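Local coordinates for FAA hydrolase family protein (Pseudomonas aeruginosa, PDB 6J5Y) that probably hydrolyses fumarylpyruvate, a 2,4-dioxo acid, as a member of the FAH superfamily, and holds a manganese ion and pyruvate in its pocket, at residues V10-P22 / A140-G152. Numbering follows the deposited sequence.
Sequences VSLTIHGSDQTFP and APIGPLYPASQVG
The rings of His15 and Tyr146 lie nearly parallel in an offset stack, planes 13° apart and centroids 4.2 Å from each other. Tyr146 CE2 sits over the centre of the imidazole, while His15 CB stands above the middle of the phenol face, a CH-pi contact of 3.7 Å to the ring centroid. A chi1 of 166° carries the histidine CG away from its backbone N and over Tyr146, and chi2 of 78° turns the ring nearly flat on it. Gln150 NE2 comes up to the imidazole edge in its plane, 3.0 Å from His15 CD2, short enough that the modelled turn of the amide or ring is doubtful.

Next to the stacked pair the backbones join at a single beta bridge, Ile14 with Leu145. Leu145 N donates to Thr13 O at 2.6 Å and His15 N to Leu145 O at 2.9 Å, both nearly straight at the hydrogen. The N-terminal hairpin of strands 11-13 and 20-22 is thereby fastened to the broken strand 140-147 of the FAH domain's large mixed sheet, with the Ile142 side chain still about 13 Å from the bound manganese ion. Leu145 CD2 presses on one face of Phe21, 3.4 Å from its CG, and Ala88 touches both side chains. Leu12 CD2 meets Ile142 CG2 at 3.6 Å, the two side chains crossing at about a right angle against Val59. A water weakly links Thr13 N to Gly143 O, and Ile14 CG2 rests on Pro147 CG beside Trp106.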
ATOM      1  N   VAL A  10      10.822  -3.536  10.685  1.00 24.86           N
ATOM      2  CA  VAL A  10       9.784  -4.391  10.054  1.00 26.20           C
ATOM      3  C   VAL A  10      10.420  -5.009   8.819  1.00 24.76           C
ATOM      4  O   VAL A  10      11.019  -4.267   8.006  1.00 26.34           O
ATOM      5  CB  VAL A  10       8.500  -3.621   9.698  1.00 28.10           C
ATOM      6  CG1 VAL A  10       7.531  -4.508   8.917  1.00 28.20           C
ATOM      7  CG2 VAL A  10       7.852  -3.051  10.947  1.00 28.86           C
ATOM      8  N   SER A  11      10.321  -6.321   8.682  1.00 25.92           N
ATOM      9  CA  SER A  11      10.949  -7.030   7.546  1.00 27.12           C
ATOM     10  C   SER A  11       9.921  -7.932   6.881  1.00 23.15           C
ATOM     11  O   SER A  11       9.292  -8.717   7.557  1.00 24.97           O
ATOM     12  CB  SER A  11      12.187  -7.736   7.957  1.00 30.09           C
ATOM     13  OG  SER A  11      12.044  -8.290   9.248  1.00 38.62           O
ATOM     14  N   LEU A  12       9.748  -7.752   5.585  1.00 23.80           N
ATOM     15  CA  LEU A  12       8.744  -8.482   4.783  1.00 24.33           C
ATOM     16  C   LEU A  12       9.261  -9.896   4.611  1.00 23.61           C
ATOM     17  O   LEU A  12      10.474 -10.009   4.387  1.00 21.91           O
ATOM     18  CB  LEU A  12       8.611  -7.818   3.421  1.00 22.75           C
ATOM     19  CG  LEU A  12       8.234  -6.340   3.467  1.00 24.44           C
ATOM     20  CD1 LEU A  12       7.932  -5.826   2.060  1.00 25.29           C
ATOM     21  CD2 LEU A  12       7.045  -6.134   4.387  1.00 23.67           C
ATOM     22  N   THR A  13       8.373 -10.892   4.623  1.00 26.20           N
ATOM     23  CA  THR A  13       8.727 -12.257   4.162  1.00 28.05           C
ATOM     24  C   THR A  13       8.874 -12.174   2.642  1.00 26.59           C
ATOM     25  O   THR A  13       8.217 -11.286   2.008  1.00 23.57           O
ATOM     26  CB  THR A  13       7.756 -13.341   4.656  1.00 29.16           C
ATOM     27  OG1 THR A  13       6.511 -13.189   3.982  1.00 43.16           O
ATOM     28  CG2 THR A  13       7.558 -13.327   6.153  1.00 28.08           C
ATOM     29  N   ILE A  14       9.813 -12.954   2.108  1.00 25.09           N
ATOM     30  CA  ILE A  14      10.158 -13.005   0.662  1.00 26.63           C
ATOM     31  C   ILE A  14       9.719 -14.383   0.171  1.00 26.91           C
ATOM     32  O   ILE A  14      10.159 -15.401   0.765  1.00 28.08           O
ATOM     33  CB  ILE A  14      11.662 -12.744   0.395  1.00 27.11           C
ATOM     34  CG1 ILE A  14      12.113 -11.361   0.888  1.00 28.25           C
ATOM     35  CG2 ILE A  14      11.941 -12.947  -1.089  1.00 25.39           C
ATOM     36  CD1 ILE A  14      13.602 -11.025   0.707  1.00 27.88           C
ATOM     37  N   HIS A  15       8.836 -14.403  -0.815  1.00 28.58           N
ATOM     38  CA  HIS A  15       8.163 -15.619  -1.319  1.00 30.15           C
ATOM     39  C   HIS A  15       9.260 -16.632  -1.672  1.00 32.87           C
ATOM     40  O   HIS A  15      10.190 -16.251  -2.394  1.00 30.87           O
ATOM     41  CB  HIS A  15       7.217 -15.256  -2.468  1.00 30.89           C
ATOM     42  CG  HIS A  15       6.764 -16.450  -3.241  1.00 34.26           C
ATOM     43  ND1 HIS A  15       5.767 -17.298  -2.785  1.00 33.80           N
ATOM     44  CD2 HIS A  15       7.174 -16.944  -4.427  1.00 33.74           C
ATOM     45  CE1 HIS A  15       5.590 -18.262  -3.662  1.00 35.79           C
ATOM     46  NE2 HIS A  15       6.448 -18.067  -4.678  1.00 35.51           N
ATOM     47  N   GLY A  16       9.209 -17.824  -1.078  1.00 34.11           N
ATOM     48  CA  GLY A  16      10.105 -18.955  -1.403  1.00 39.74           C
ATOM     49  C   GLY A  16      11.515 -18.783  -0.852  1.00 43.42           C
ATOM     50  O   GLY A  16      12.423 -19.423  -1.398  1.00 46.54           O
ATOM     51  N   SER A  17      11.709 -17.948   0.179  1.00 40.92           N
ATOM     52  CA  SER A  17      13.039 -17.603   0.746  1.00 38.23           C
ATOM     53  C   SER A  17      12.959 -17.565   2.270  1.00 37.80           C
ATOM     54  O   SER A  17      11.840 -17.339   2.791  1.00 32.71           O
ATOM     55  CB  SER A  17      13.526 -16.291   0.191  1.00 38.64           C
ATOM     56  OG  SER A  17      14.801 -15.972   0.716  1.00 35.59           O
ATOM     57  N   ASP A  18      14.092 -17.777   2.948  1.00 34.85           N
ATOM     58  CA  ASP A  18      14.223 -17.638   4.426  1.00 41.74           C
ATOM     59  C   ASP A  18      14.655 -16.202   4.776  1.00 38.84           C
ATOM     60  O   ASP A  18      14.556 -15.823   5.959  1.00 39.53           O
ATOM     61  CB  ASP A  18      15.192 -18.668   5.022  1.00 42.79           C
ATOM     62  CG  ASP A  18      16.602 -18.628   4.452  1.00 49.42           C
ATOM     63  OD1 ASP A  18      16.905 -17.702   3.676  1.00 54.02           O
ATOM     64  OD2 ASP A  18      17.396 -19.535   4.787  1.00 60.87           O
ATOM     65  N   GLN A  19      15.118 -15.438   3.787  1.00 36.21           N
ATOM     66  CA  GLN A  19      15.553 -14.030   3.960  1.00 37.46           C
ATOM     67  C   GLN A  19      14.342 -13.094   3.989  1.00 31.39           C
ATOM     68  O   GLN A  19      13.353 -13.378   3.302  1.00 30.12           O
ATOM     69  CB  GLN A  19      16.505 -13.652   2.834  1.00 39.60           C
ATOM     70  CG  GLN A  19      17.766 -14.491   2.869  1.00 42.95           C
ATOM     71  CD  GLN A  19      18.803 -13.916   1.946  1.00 43.50           C
ATOM     72  OE1 GLN A  19      19.738 -13.248   2.383  1.00 46.45           O
ATOM     73  NE2 GLN A  19      18.622 -14.160   0.661  1.00 43.39           N
ATOM     74  N   THR A  20      14.457 -11.989   4.730  1.00 29.25           N
ATOM     75  CA  THR A  20      13.399 -10.958   4.867  1.00 26.85           C
ATOM     76  C   THR A  20      13.877  -9.628   4.262  1.00 25.66           C
ATOM     77  O   THR A  20      15.088  -9.374   4.190  1.00 27.27           O
ATOM     78  CB  THR A  20      12.972 -10.810   6.335  1.00 28.37           C
ATOM     79  OG1 THR A  20      14.105 -10.370   7.082  1.00 27.50           O
ATOM     80  CG2 THR A  20      12.397 -12.072   6.952  1.00 28.88           C
ATOM     81  N   PHE A  21      12.939  -8.770   3.895  1.00 25.44           N
ATOM     82  CA  PHE A  21      13.194  -7.461   3.244  1.00 25.15           C
ATOM     83  C   PHE A  21      12.934  -6.368   4.274  1.00 25.94           C
ATOM     84  O   PHE A  21      11.777  -6.137   4.636  1.00 24.17           O
ATOM     85  CB  PHE A  21      12.284  -7.311   2.028  1.00 26.16           C
ATOM     86  CG  PHE A  21      12.526  -6.059   1.225  1.00 25.86           C
ATOM     87  CD1 PHE A  21      11.912  -4.860   1.576  1.00 26.87           C
ATOM     88  CD2 PHE A  21      13.353  -6.084   0.121  1.00 25.47           C
ATOM     89  CE1 PHE A  21      12.137  -3.707   0.835  1.00 25.99           C
ATOM     90  CE2 PHE A  21      13.572  -4.933  -0.618  1.00 25.07           C
ATOM     91  CZ  PHE A  21      12.959  -3.756  -0.268  1.00 25.55           C
ATOM     92  N   PRO A  22      13.977  -5.738   4.845  1.00 23.69           N
ATOM     93  CA  PRO A  22      13.818  -4.715   5.886  1.00 24.75           C
ATOM     94  C   PRO A  22      13.236  -3.414   5.328  1.00 26.62           C
ATOM     95  O   PRO A  22      13.795  -2.882   4.431  1.00 29.28           O
ATOM     96  CB  PRO A  22      15.234  -4.465   6.394  1.00 24.16           C
ATOM     97  CG  PRO A  22      16.090  -4.815   5.231  1.00 25.44           C
ATOM     98  CD  PRO A  22      15.371  -5.936   4.514  1.00 24.38           C
ATOM     99  N   ALA A 140      -0.950  -0.686   7.593  1.00 16.67           N
ATOM    100  CA  ALA A 140      -0.428  -1.215   6.309  1.00 17.26           C
ATOM    101  C   ALA A 140      -0.137  -2.702   6.378  1.00 18.27           C
ATOM    102  O   ALA A 140       1.022  -3.101   6.315  1.00 17.82           O
ATOM    103  CB  ALA A 140       0.798  -0.456   5.857  1.00 16.72           C
ATOM    104  N   PRO A 141      -1.181  -3.561   6.395  1.00 19.60           N
ATOM    105  CA  PRO A 141      -0.985  -4.989   6.155  1.00 20.15           C
ATOM    106  C   PRO A 141      -0.398  -5.253   4.760  1.00 19.72           C
ATOM    107  O   PRO A 141      -0.757  -4.587   3.799  1.00 18.98           O
ATOM    108  CB  PRO A 141      -2.409  -5.552   6.304  1.00 19.83           C
ATOM    109  CG  PRO A 141      -3.110  -4.535   7.200  1.00 18.85           C
ATOM    110  CD  PRO A 141      -2.596  -3.223   6.643  1.00 18.58           C
ATOM    111  N   ILE A 142       0.464  -6.253   4.656  1.00 19.08           N
ATOM    112  CA  ILE A 142       1.139  -6.591   3.375  1.00 19.71           C
ATOM    113  C   ILE A 142       1.466  -8.086   3.340  1.00 20.68           C
ATOM    114  O   ILE A 142       1.787  -8.641   4.401  1.00 20.47           O
ATOM    115  CB  ILE A 142       2.398  -5.717   3.219  1.00 21.26           C
ATOM    116  CG1 ILE A 142       2.997  -5.841   1.826  1.00 22.62           C
ATOM    117  CG2 ILE A 142       3.423  -6.044   4.301  1.00 22.32           C
ATOM    118  CD1 ILE A 142       4.129  -4.868   1.582  1.00 24.90           C
ATOM    119  N   GLY A 143       1.389  -8.690   2.149  1.00 18.40           N
ATOM    120  CA  GLY A 143       1.717 -10.104   1.929  1.00 20.98           C
ATOM    121  C   GLY A 143       3.218 -10.303   1.752  1.00 20.62           C
ATOM    122  O   GLY A 143       3.986  -9.339   1.780  1.00 21.18           O
ATOM    123  N   PRO A 144       3.653 -11.558   1.509  1.00 22.80           N
ATOM    124  CA  PRO A 144       5.024 -11.847   1.102  1.00 23.22           C
ATOM    125  C   PRO A 144       5.488 -11.043  -0.121  1.00 22.96           C
ATOM    126  O   PRO A 144       4.696 -10.679  -0.978  1.00 25.46           O
ATOM    127  CB  PRO A 144       5.038 -13.356   0.810  1.00 24.20           C
ATOM    128  CG  PRO A 144       3.595 -13.786   0.805  1.00 24.15           C
ATOM    129  CD  PRO A 144       2.845 -12.778   1.639  1.00 24.27           C
ATOM    130  N   LEU A 145       6.775 -10.735  -0.144  1.00 23.05           N
ATOM    131  CA  LEU A 145       7.391  -9.939  -1.225  1.00 23.24           C
ATOM    132  C   LEU A 145       7.813 -10.881  -2.354  1.00 22.54           C
ATOM    133  O   LEU A 145       8.600 -11.789  -2.093  1.00 21.51           O
ATOM    134  CB  LEU A 145       8.574  -9.159  -0.656  1.00 21.30           C
ATOM    135  CG  LEU A 145       9.175  -8.120  -1.597  1.00 23.39           C
ATOM    136  CD1 LEU A 145       8.128  -7.132  -2.082  1.00 22.77           C
ATOM    137  CD2 LEU A 145      10.315  -7.399  -0.906  1.00 25.42           C
ATOM    138  N   TYR A 146       7.316 -10.662  -3.572  1.00 22.44           N
ATOM    139  CA  TYR A 146       7.717 -11.481  -4.752  1.00 22.66           C
ATOM    140  C   TYR A 146       8.847 -10.785  -5.503  1.00 22.23           C
ATOM    141  O   TYR A 146       8.655  -9.680  -6.022  1.00 21.50           O
ATOM    142  CB  TYR A 146       6.521 -11.738  -5.669  1.00 23.98           C
ATOM    143  CG  TYR A 146       5.545 -12.752  -5.120  1.00 26.35           C
ATOM    144  CD1 TYR A 146       4.752 -12.460  -4.027  1.00 25.08           C
ATOM    145  CD2 TYR A 146       5.407 -14.002  -5.706  1.00 28.18           C
ATOM    146  CE1 TYR A 146       3.855 -13.380  -3.520  1.00 26.49           C
ATOM    147  CE2 TYR A 146       4.504 -14.934  -5.221  1.00 28.08           C
ATOM    148  CZ  TYR A 146       3.741 -14.624  -4.112  1.00 27.79           C
ATOM    149  OH  TYR A 146       2.875 -15.541  -3.615  1.00 26.63           O
ATOM    150  N   PRO A 147      10.055 -11.387  -5.604  1.00 22.15           N
ATOM    151  CA  PRO A 147      11.139 -10.773  -6.378  1.00 23.09           C
ATOM    152  C   PRO A 147      10.805 -10.602  -7.867  1.00 26.26           C
ATOM    153  O   PRO A 147      10.248 -11.537  -8.470  1.00 24.97           O
ATOM    154  CB  PRO A 147      12.319 -11.741  -6.242  1.00 22.86           C
ATOM    155  CG  PRO A 147      11.978 -12.615  -5.050  1.00 24.13           C
ATOM    156  CD  PRO A 147      10.471 -12.628  -4.936  1.00 23.03           C
ATOM    157  N   ALA A 148      11.195  -9.459  -8.448  1.00 27.54           N
ATOM    158  CA  ALA A 148      11.121  -9.215  -9.906  1.00 28.50           C
ATOM    159  C   ALA A 148      12.029 -10.226 -10.634  1.00 30.49           C
ATOM    160  O   ALA A 148      11.785 -10.499 -11.819  1.00 28.92           O
ATOM    161  CB  ALA A 148      11.454  -7.775 -10.202  1.00 27.87           C
ATOM    162  N   SER A 149      12.998 -10.829  -9.940  1.00 32.15           N
ATOM    163  CA  SER A 149      13.790 -11.966 -10.490  1.00 35.67           C
ATOM    164  C   SER A 149      12.846 -13.138 -10.773  1.00 37.28           C
ATOM    165  O   SER A 149      13.096 -13.853 -11.752  1.00 47.90           O
ATOM    166  CB  SER A 149      14.931 -12.362  -9.579  1.00 33.96           C
ATOM    167  OG  SER A 149      14.448 -13.104  -8.465  1.00 37.46           O
ATOM    168  N   GLN A 150      11.781 -13.314  -9.979  1.00 41.20           N
ATOM    169  CA  GLN A 150      10.723 -14.332 -10.234  1.00 39.78           C
ATOM    170  C   GLN A 150       9.676 -13.758 -11.198  1.00 40.88           C
ATOM    171  O   GLN A 150       9.502 -14.355 -12.274  1.00 40.37           O
ATOM    172  CB  GLN A 150      10.041 -14.820  -8.956  1.00 41.43           C
ATOM    173  CG  GLN A 150      10.925 -15.696  -8.066  1.00 45.78           C
ATOM    174  CD  GLN A 150      10.321 -15.948  -6.696  1.00 48.99           C
ATOM    175  OE1 GLN A 150      11.027 -16.156  -5.708  1.00 46.63           O
ATOM    176  NE2 GLN A 150       8.999 -15.894  -6.613  1.00 39.97           N
ATOM    177  N   VAL A 151       9.041 -12.634 -10.856  1.00 35.58           N
ATOM    178  CA  VAL A 151       7.736 -12.190 -11.439  1.00 33.14           C
ATOM    179  C   VAL A 151       7.932 -11.066 -12.464  1.00 33.97           C
ATOM    180  O   VAL A 151       6.901 -10.595 -13.033  1.00 30.07           O
ATOM    181  CB  VAL A 151       6.754 -11.751 -10.334  1.00 34.69           C
ATOM    182  CG1 VAL A 151       6.441 -12.877  -9.350  1.00 31.87           C
ATOM    183  CG2 VAL A 151       7.262 -10.516  -9.594  1.00 34.58           C
ATOM    184  N   GLY A 152       9.174 -10.636 -12.698  1.00 33.38           N
ATOM    185  CA  GLY A 152       9.508  -9.512 -13.594  1.00 33.38           C
ATOM    186  C   GLY A 152       8.926  -8.195 -13.103  1.00 35.03           C
ATOM    187  O   GLY A 152       8.824  -8.000 -11.880  1.00 31.82           O
TER
HETATM  188  O   HOH W   1       5.558  -9.863   4.017  1.00 22.18           O